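Local coordinates for thioesterase domain protein YiiD (Shewanella oneidensis, PDB 1T82) that is a putative thioesterase of the hotdog fold that forms a dimer and probably acts on acyl groups, at residues I34-A48 / T67-Q80. Numbering follows the deposited sequence.
Sequences IAPLSFTDGELSVSA and TIMTLTGWGMVWLQ
Ile68 O accepts two bonds from Thr72, whose hydroxyl packs against Val46 on the hairpin: the backbone N-H of Thr72 and its OG1, the latter 2.9 Å from Ile68 O, reach this carbonyl from opposite faces of its plane. With OG1 anti to the carbonyl carbon of Thr72 (chi1 -66°), the hydroxyl folds back onto its own helix, yet it also lies 3.1 Å from Val46 CB, a tight packing contact. Were Thr72 an alanine, Ile68 O would probably keep only its backbone donor of the two, and a gap would be likely to open against Val46.

Apolar contacts extend from here in both directions along the helix. Toward its N-terminal end, Ile68 slides past Val46 and ends with CD1 3.7 Å from Ala48 CB, while CD1 of Ile34 meets CD1 of Leu71, which packs on Phe61 of the second subunit. In the other direction Leu44 CD2 rests on the helix backbone, 3.5 Å from Thr72 O, beside Gly75, and Leu44 CD1 touches Leu79 CD1.

That same Leu79 methyl sits squarely over one face of the Phe39 ring, a CH-pi contact 4.0 Å from the centroid. Selenomethionine Met76 makes an oblique Met-aromatic contact, selenium replacing sulfur, its SE 3.7 Å from Phe39 CE1; bends at chi2 and chi3 bring its methyl, CE, to the hairpin's type I' turn, 3.2 Å from Gly42 O. Gln80 NE2 comes to the ring edge.

Strand 43-47 runs at 148° to segment 67-80 (between N-to-C directions), part of helix 62-84, its inward residues covering the helix beside Val109 and Val111 of the next strand: the hotdog fold, an antiparallel sheet wrapped round a long central helix.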
ATOM      1  N   ILE B  34      -8.496  10.151   2.757  1.00  8.04           N
ATOM      2  CA  ILE B  34      -7.291  10.812   2.268  1.00  8.67           C
ATOM      3  C   ILE B  34      -7.684  12.085   1.530  1.00 10.20           C
ATOM      4  O   ILE B  34      -8.602  12.082   0.709  1.00 10.75           O
ATOM      5  CB  ILE B  34      -6.509   9.885   1.316  1.00  9.27           C
ATOM      6  CG1 ILE B  34      -6.147   8.595   2.058  1.00 12.57           C
ATOM      7  CG2 ILE B  34      -5.261  10.590   0.795  1.00  8.93           C
ATOM      8  CD1 ILE B  34      -5.502   7.532   1.192  1.00 16.51           C
ATOM      9  N   ALA B  35      -6.996  13.180   1.831  1.00  8.80           N
ATOM     10  CA  ALA B  35      -7.303  14.439   1.179  1.00 10.16           C
ATOM     11  C   ALA B  35      -6.085  15.337   1.079  1.00  8.56           C
ATOM     12  O   ALA B  35      -5.211  15.318   1.941  1.00  8.29           O
ATOM     13  CB  ALA B  35      -8.416  15.160   1.930  1.00 11.72           C
ATOM     14  N   PRO B  36      -6.012  16.140   0.008  1.00 10.63           N
ATOM     15  CA  PRO B  36      -4.887  17.057  -0.197  1.00 11.08           C
ATOM     16  C   PRO B  36      -4.918  18.183   0.831  1.00 12.35           C
ATOM     17  O   PRO B  36      -5.989  18.592   1.287  1.00 14.47           O
ATOM     18  CB  PRO B  36      -5.122  17.586  -1.614  1.00 11.60           C
ATOM     19  CG  PRO B  36      -5.899  16.493  -2.272  1.00 13.94           C
ATOM     20  CD  PRO B  36      -6.865  16.086  -1.190  1.00 10.80           C
ATOM     21  N   LEU B  37      -3.740  18.672   1.198  1.00 11.49           N
ATOM     22  CA  LEU B  37      -3.626  19.769   2.154  1.00 12.91           C
ATOM     23  C   LEU B  37      -3.240  21.059   1.441  1.00 13.11           C
ATOM     24  O   LEU B  37      -3.811  22.117   1.702  1.00 13.98           O
ATOM     25  CB  LEU B  37      -2.566  19.457   3.216  1.00 14.55           C
ATOM     26  CG  LEU B  37      -2.903  18.431   4.301  1.00 15.81           C
ATOM     27  CD1 LEU B  37      -1.672  18.164   5.162  1.00 17.88           C
ATOM     28  CD2 LEU B  37      -4.044  18.954   5.154  1.00 17.50           C
ATOM     29  N   SER B  38      -2.275  20.968   0.532  1.00 12.35           N
ATOM     30  CA  SER B  38      -1.812  22.147  -0.181  1.00 12.46           C
ATOM     31  C   SER B  38      -0.903  21.804  -1.349  1.00 12.07           C
ATOM     32  O   SER B  38      -0.337  20.713  -1.414  1.00 10.29           O
ATOM     33  CB  SER B  38      -1.055  23.058   0.784  1.00 12.84           C
ATOM     34  OG  SER B  38       0.036  22.357   1.365  1.00 14.87           O
ATOM     35  N   PHE B  39      -0.759  22.751  -2.268  1.00 12.11           N
ATOM     36  CA  PHE B  39       0.099  22.571  -3.431  1.00 13.75           C
ATOM     37  C   PHE B  39       0.676  23.924  -3.821  1.00 15.33           C
ATOM     38  O   PHE B  39       0.014  24.725  -4.483  1.00 16.24           O
ATOM     39  CB  PHE B  39      -0.693  21.976  -4.600  1.00 13.64           C
ATOM     40  CG  PHE B  39       0.115  21.805  -5.862  1.00 15.16           C
ATOM     41  CD1 PHE B  39       1.355  21.172  -5.835  1.00 16.85           C
ATOM     42  CD2 PHE B  39      -0.368  22.274  -7.080  1.00 17.95           C
ATOM     43  CE1 PHE B  39       2.101  21.008  -7.001  1.00 16.98           C
ATOM     44  CE2 PHE B  39       0.368  22.116  -8.253  1.00 17.39           C
ATOM     45  CZ  PHE B  39       1.606  21.483  -8.213  1.00 18.05           C
ATOM     46  N   THR B  40       1.907  24.180  -3.392  1.00 16.33           N
ATOM     47  CA  THR B  40       2.569  25.442  -3.701  1.00 19.20           C
ATOM     48  C   THR B  40       4.074  25.260  -3.827  1.00 18.01           C
ATOM     49  O   THR B  40       4.661  24.397  -3.175  1.00 15.89           O
ATOM     50  CB  THR B  40       2.291  26.502  -2.615  1.00 22.21           C
ATOM     51  OG1 THR B  40       2.976  27.717  -2.944  1.00 25.83           O
ATOM     52  CG2 THR B  40       2.765  26.011  -1.257  1.00 22.91           C
ATOM     53  N   ASP B  41       4.694  26.081  -4.671  1.00 17.99           N
ATOM     54  CA  ASP B  41       6.134  26.016  -4.887  1.00 19.34           C
ATOM     55  C   ASP B  41       6.613  24.632  -5.300  1.00 16.31           C
ATOM     56  O   ASP B  41       7.714  24.223  -4.941  1.00 16.38           O
ATOM     57  CB  ASP B  41       6.881  26.448  -3.624  1.00 23.52           C
ATOM     58  CG  ASP B  41       7.058  27.945  -3.540  1.00 28.35           C
ATOM     59  OD1 ASP B  41       6.040  28.673  -3.577  1.00 29.67           O
ATOM     60  OD2 ASP B  41       8.220  28.395  -3.437  1.00 31.48           O
ATOM     61  N   GLY B  42       5.779  23.914  -6.046  1.00 13.52           N
ATOM     62  CA  GLY B  42       6.155  22.594  -6.511  1.00 12.39           C
ATOM     63  C   GLY B  42       6.064  21.471  -5.496  1.00 10.87           C
ATOM     64  O   GLY B  42       6.531  20.365  -5.763  1.00 10.88           O
ATOM     65  N   GLU B  43       5.465  21.736  -4.339  1.00 10.40           N
ATOM     66  CA  GLU B  43       5.333  20.707  -3.314  1.00  9.41           C
ATOM     67  C   GLU B  43       3.879  20.390  -3.002  1.00  9.42           C
ATOM     68  O   GLU B  43       3.088  21.284  -2.708  1.00 10.50           O
ATOM     69  CB  GLU B  43       6.036  21.135  -2.022  1.00 12.04           C
ATOM     70  CG  GLU B  43       6.000  20.069  -0.933  1.00 14.05           C
ATOM     71  CD  GLU B  43       6.745  20.486   0.321  1.00 17.54           C
ATOM     72  OE1 GLU B  43       6.341  21.485   0.944  1.00 20.64           O
ATOM     73  OE2 GLU B  43       7.730  19.813   0.674  1.00 20.36           O
ATOM     74  N   LEU B  44       3.530  19.110  -3.081  1.00  8.69           N
ATOM     75  CA  LEU B  44       2.177  18.668  -2.771  1.00  7.96           C
ATOM     76  C   LEU B  44       2.191  18.030  -1.385  1.00  8.48           C
ATOM     77  O   LEU B  44       3.039  17.186  -1.088  1.00  8.30           O
ATOM     78  CB  LEU B  44       1.685  17.641  -3.802  1.00  7.74           C
ATOM     79  CG  LEU B  44       0.375  16.920  -3.460  1.00  9.64           C
ATOM     80  CD1 LEU B  44      -0.767  17.929  -3.423  1.00  7.03           C
ATOM     81  CD2 LEU B  44       0.084  15.825  -4.483  1.00  8.33           C
ATOM     82  N   SER B  45       1.261  18.453  -0.534  1.00  6.55           N
ATOM     83  CA  SER B  45       1.143  17.913   0.818  1.00  7.90           C
ATOM     84  C   SER B  45      -0.225  17.244   0.943  1.00  7.19           C
ATOM     85  O   SER B  45      -1.242  17.823   0.555  1.00  8.84           O
ATOM     86  CB  SER B  45       1.273  19.035   1.856  1.00 10.38           C
ATOM     87  OG  SER B  45       2.604  19.534   1.913  1.00 17.37           O
ATOM     88  N   VAL B  46      -0.242  16.028   1.484  1.00  6.83           N
ATOM     89  CA  VAL B  46      -1.468  15.246   1.639  1.00  6.96           C
ATOM     90  C   VAL B  46      -1.552  14.656   3.048  1.00  7.04           C
ATOM     91  O   VAL B  46      -0.532  14.475   3.710  1.00  8.44           O
ATOM     92  CB  VAL B  46      -1.490  14.088   0.598  1.00  7.71           C
ATOM     93  CG1 VAL B  46      -2.705  13.194   0.801  1.00  7.45           C
ATOM     94  CG2 VAL B  46      -1.483  14.666  -0.816  1.00  6.08           C
ATOM     95  N   SER B  47      -2.762  14.364   3.519  1.00  7.49           N
ATOM     96  CA  SER B  47      -2.913  13.775   4.843  1.00  7.04           C
ATOM     97  C   SER B  47      -4.149  12.888   4.899  1.00  7.73           C
ATOM     98  O   SER B  47      -4.892  12.773   3.925  1.00  6.74           O
ATOM     99  CB  SER B  47      -3.017  14.869   5.914  1.00  8.62           C
ATOM    100  OG  SER B  47      -2.995  14.313   7.223  1.00  9.95           O
ATOM    101  N   ALA B  48      -4.342  12.252   6.046  1.00  6.93           N
ATOM    102  CA  ALA B  48      -5.484  11.384   6.284  1.00  7.03           C
ATOM    103  C   ALA B  48      -5.547  11.200   7.786  1.00  7.15           C
ATOM    104  O   ALA B  48      -4.520  11.233   8.465  1.00  9.03           O
ATOM    105  CB  ALA B  48      -5.297  10.032   5.595  1.00  7.92           C
ATOM    106  N   THR B  67      -0.533   3.312   0.994  1.00  4.72           N
ATOM    107  CA  THR B  67      -1.575   3.824   0.122  1.00  5.11           C
ATOM    108  C   THR B  67      -1.607   5.340   0.040  1.00  4.10           C
ATOM    109  O   THR B  67      -1.715   5.895  -1.051  1.00  4.77           O
ATOM    110  CB  THR B  67      -2.958   3.305   0.542  1.00  4.15           C
ATOM    111  OG1 THR B  67      -2.980   1.876   0.418  1.00  5.35           O
ATOM    112  CG2 THR B  67      -4.040   3.904  -0.350  1.00  6.27           C
ATOM    113  N   ILE B  68      -1.506   6.024   1.176  1.00  4.89           N
ATOM    114  CA  ILE B  68      -1.534   7.478   1.120  1.00  5.15           C
ATOM    115  C   ILE B  68      -0.309   8.007   0.374  1.00  5.36           C
ATOM    116  O   ILE B  68      -0.406   8.984  -0.364  1.00  4.56           O
ATOM    117  CB  ILE B  68      -1.633   8.120   2.542  1.00  7.98           C
ATOM    118  CG1 ILE B  68      -1.682   9.644   2.429  1.00 10.44           C
ATOM    119  CG2 ILE B  68      -0.465   7.701   3.404  1.00  8.87           C
ATOM    120  CD1 ILE B  68      -2.081  10.328   3.729  1.00 15.64           C
HETATM  121  N   MSE B  69       0.835   7.355   0.544  1.00  4.05           N
HETATM  122  CA  MSE B  69       2.036   7.807  -0.145  1.00  3.53           C
HETATM  123  C   MSE B  69       1.926   7.573  -1.646  1.00  3.82           C
HETATM  124  O   MSE B  69       2.294   8.436  -2.433  1.00  4.92           O
HETATM  125  CB  MSE B  69       3.274   7.109   0.427  1.00  5.38           C
HETATM  126  CG  MSE B  69       3.500   7.477   1.883  1.00  7.35           C
HETATM  127 SE   MSE B  69       4.998   6.627   2.746  1.00 14.77          SE
HETATM  128  CE  MSE B  69       6.333   8.004   2.502  1.00  7.48           C
ATOM    129  N   THR B  70       1.406   6.422  -2.053  1.00  4.08           N
ATOM    130  CA  THR B  70       1.280   6.178  -3.477  1.00  6.44           C
ATOM    131  C   THR B  70       0.250   7.115  -4.115  1.00  5.57           C
ATOM    132  O   THR B  70       0.434   7.544  -5.249  1.00  7.23           O
ATOM    133  CB  THR B  70       0.927   4.713  -3.792  1.00 10.55           C
ATOM    134  OG1 THR B  70       1.027   4.512  -5.209  1.00 16.18           O
ATOM    135  CG2 THR B  70      -0.477   4.382  -3.329  1.00 14.65           C
ATOM    136  N   LEU B  71      -0.825   7.447  -3.397  1.00  5.58           N
ATOM    137  CA  LEU B  71      -1.818   8.365  -3.955  1.00  6.34           C
ATOM    138  C   LEU B  71      -1.251   9.780  -4.037  1.00  7.22           C
ATOM    139  O   LEU B  71      -1.619  10.555  -4.922  1.00  7.61           O
ATOM    140  CB  LEU B  71      -3.108   8.367  -3.123  1.00  7.33           C
ATOM    141  CG  LEU B  71      -4.061   7.193  -3.364  1.00 10.39           C
ATOM    142  CD1 LEU B  71      -5.129   7.185  -2.287  1.00 14.17           C
ATOM    143  CD2 LEU B  71      -4.700   7.310  -4.750  1.00 12.43           C
ATOM    144  N   THR B  72      -0.349  10.120  -3.121  1.00  6.56           N
ATOM    145  CA  THR B  72       0.261  11.442  -3.136  1.00  6.71           C
ATOM    146  C   THR B  72       1.158  11.566  -4.370  1.00  6.14           C
ATOM    147  O   THR B  72       1.138  12.585  -5.057  1.00  5.01           O
ATOM    148  CB  THR B  72       1.066  11.699  -1.838  1.00  7.10           C
ATOM    149  OG1 THR B  72       0.159  11.758  -0.730  1.00  7.70           O
ATOM    150  CG2 THR B  72       1.825  13.021  -1.918  1.00  8.27           C
ATOM    151  N   GLY B  73       1.921  10.514  -4.659  1.00  6.79           N
ATOM    152  CA  GLY B  73       2.784  10.527  -5.827  1.00  5.85           C
ATOM    153  C   GLY B  73       1.929  10.591  -7.081  1.00  5.46           C
ATOM    154  O   GLY B  73       2.165  11.410  -7.972  1.00  4.90           O
ATOM    155  N   TRP B  74       0.923   9.722  -7.143  1.00  4.58           N
ATOM    156  CA  TRP B  74       0.006   9.678  -8.277  1.00  6.70           C
ATOM    157  C   TRP B  74      -0.617  11.065  -8.455  1.00  7.14           C
ATOM    158  O   TRP B  74      -0.688  11.592  -9.570  1.00  7.19           O
ATOM    159  CB  TRP B  74      -1.097   8.644  -8.005  1.00  8.48           C
ATOM    160  CG  TRP B  74      -2.024   8.399  -9.165  1.00  9.04           C
ATOM    161  CD1 TRP B  74      -1.914   7.422 -10.112  1.00 11.13           C
ATOM    162  CD2 TRP B  74      -3.201   9.145  -9.493  1.00 11.14           C
ATOM    163  NE1 TRP B  74      -2.954   7.513 -11.012  1.00 13.17           N
ATOM    164  CE2 TRP B  74      -3.758   8.564 -10.654  1.00 12.16           C
ATOM    165  CE3 TRP B  74      -3.840  10.253  -8.918  1.00 10.17           C
ATOM    166  CZ2 TRP B  74      -4.926   9.052 -11.253  1.00 13.29           C
ATOM    167  CZ3 TRP B  74      -5.000  10.738  -9.511  1.00 11.22           C
ATOM    168  CH2 TRP B  74      -5.531  10.136 -10.669  1.00 12.84           C
ATOM    169  N   GLY B  75      -1.054  11.652  -7.342  1.00  6.68           N
ATOM    170  CA  GLY B  75      -1.672  12.967  -7.376  1.00  7.67           C
ATOM    171  C   GLY B  75      -0.768  14.048  -7.929  1.00  7.01           C
ATOM    172  O   GLY B  75      -1.231  14.966  -8.611  1.00  7.10           O
HETATM  173  N   MSE B  76       0.526  13.956  -7.637  1.00  7.70           N
HETATM  174  CA  MSE B  76       1.460  14.948  -8.145  1.00  6.83           C
HETATM  175  C   MSE B  76       1.561  14.843  -9.664  1.00  6.71           C
HETATM  176  O   MSE B  76       1.563  15.861 -10.354  1.00  5.07           O
HETATM  177  CB  MSE B  76       2.847  14.776  -7.520  1.00  9.92           C
HETATM  178  CG  MSE B  76       3.882  15.755  -8.072  1.00 10.73           C
HETATM  179 SE   MSE B  76       3.348  17.612  -7.895  1.00 19.58          SE
HETATM  180  CE  MSE B  76       4.358  18.055  -6.304  1.00 12.06           C
ATOM    181  N   VAL B  77       1.649  13.623 -10.190  1.00  6.93           N
ATOM    182  CA  VAL B  77       1.738  13.469 -11.638  1.00  6.59           C
ATOM    183  C   VAL B  77       0.464  14.010 -12.269  1.00  6.88           C
ATOM    184  O   VAL B  77       0.506  14.711 -13.282  1.00  7.43           O
ATOM    185  CB  VAL B  77       1.901  11.997 -12.065  1.00  4.36           C
ATOM    186  CG1 VAL B  77       2.056  11.918 -13.587  1.00  8.92           C
ATOM    187  CG2 VAL B  77       3.109  11.385 -11.377  1.00  5.39           C
ATOM    188  N   TRP B  78      -0.668  13.675 -11.662  1.00  7.07           N
ATOM    189  CA  TRP B  78      -1.967  14.127 -12.150  1.00  7.13           C
ATOM    190  C   TRP B  78      -2.008  15.655 -12.212  1.00  6.21           C
ATOM    191  O   TRP B  78      -2.422  16.233 -13.219  1.00  7.16           O
ATOM    192  CB  TRP B  78      -3.069  13.613 -11.221  1.00  8.42           C
ATOM    193  CG  TRP B  78      -4.459  13.927 -11.667  1.00  9.91           C
ATOM    194  CD1 TRP B  78      -5.234  13.194 -12.515  1.00 10.77           C
ATOM    195  CD2 TRP B  78      -5.252  15.049 -11.264  1.00  9.41           C
ATOM    196  NE1 TRP B  78      -6.469  13.787 -12.662  1.00 11.09           N
ATOM    197  CE2 TRP B  78      -6.505  14.926 -11.905  1.00 10.34           C
ATOM    198  CE3 TRP B  78      -5.026  16.145 -10.423  1.00 10.27           C
ATOM    199  CZ2 TRP B  78      -7.530  15.861 -11.727  1.00 10.25           C
ATOM    200  CZ3 TRP B  78      -6.044  17.074 -10.247  1.00 11.86           C
ATOM    201  CH2 TRP B  78      -7.280  16.924 -10.896  1.00 11.43           C
ATOM    202  N   LEU B  79      -1.575  16.303 -11.136  1.00  6.20           N
ATOM    203  CA  LEU B  79      -1.564  17.763 -11.068  1.00  7.47           C
ATOM    204  C   LEU B  79      -0.711  18.378 -12.161  1.00  7.32           C
ATOM    205  O   LEU B  79      -1.126  19.337 -12.813  1.00  7.29           O
ATOM    206  CB  LEU B  79      -1.043  18.228  -9.705  1.00  6.49           C
ATOM    207  CG  LEU B  79      -2.012  18.111  -8.523  1.00  7.86           C
ATOM    208  CD1 LEU B  79      -1.259  18.290  -7.219  1.00  9.45           C
ATOM    209  CD2 LEU B  79      -3.108  19.161  -8.659  1.00 11.71           C
ATOM    210  N   GLN B  80       0.484  17.832 -12.362  1.00  6.85           N
ATOM    211  CA  GLN B  80       1.373  18.359 -13.386  1.00  8.32           C
ATOM    212  C   GLN B  80       0.749  18.200 -14.769  1.00  9.12           C
ATOM    213  O   GLN B  80       0.916  19.064 -15.630  1.00  9.80           O
ATOM    214  CB  GLN B  80       2.732  17.658 -13.320  1.00  8.87           C
ATOM    215  CG  GLN B  80       3.527  17.948 -12.043  1.00  9.60           C
ATOM    216  CD  GLN B  80       3.813  19.427 -11.834  1.00  9.10           C
ATOM    217  OE1 GLN B  80       3.949  20.187 -12.794  1.00  9.48           O
ATOM    218  NE2 GLN B  80       3.923  19.839 -10.575  1.00 10.08           N
TER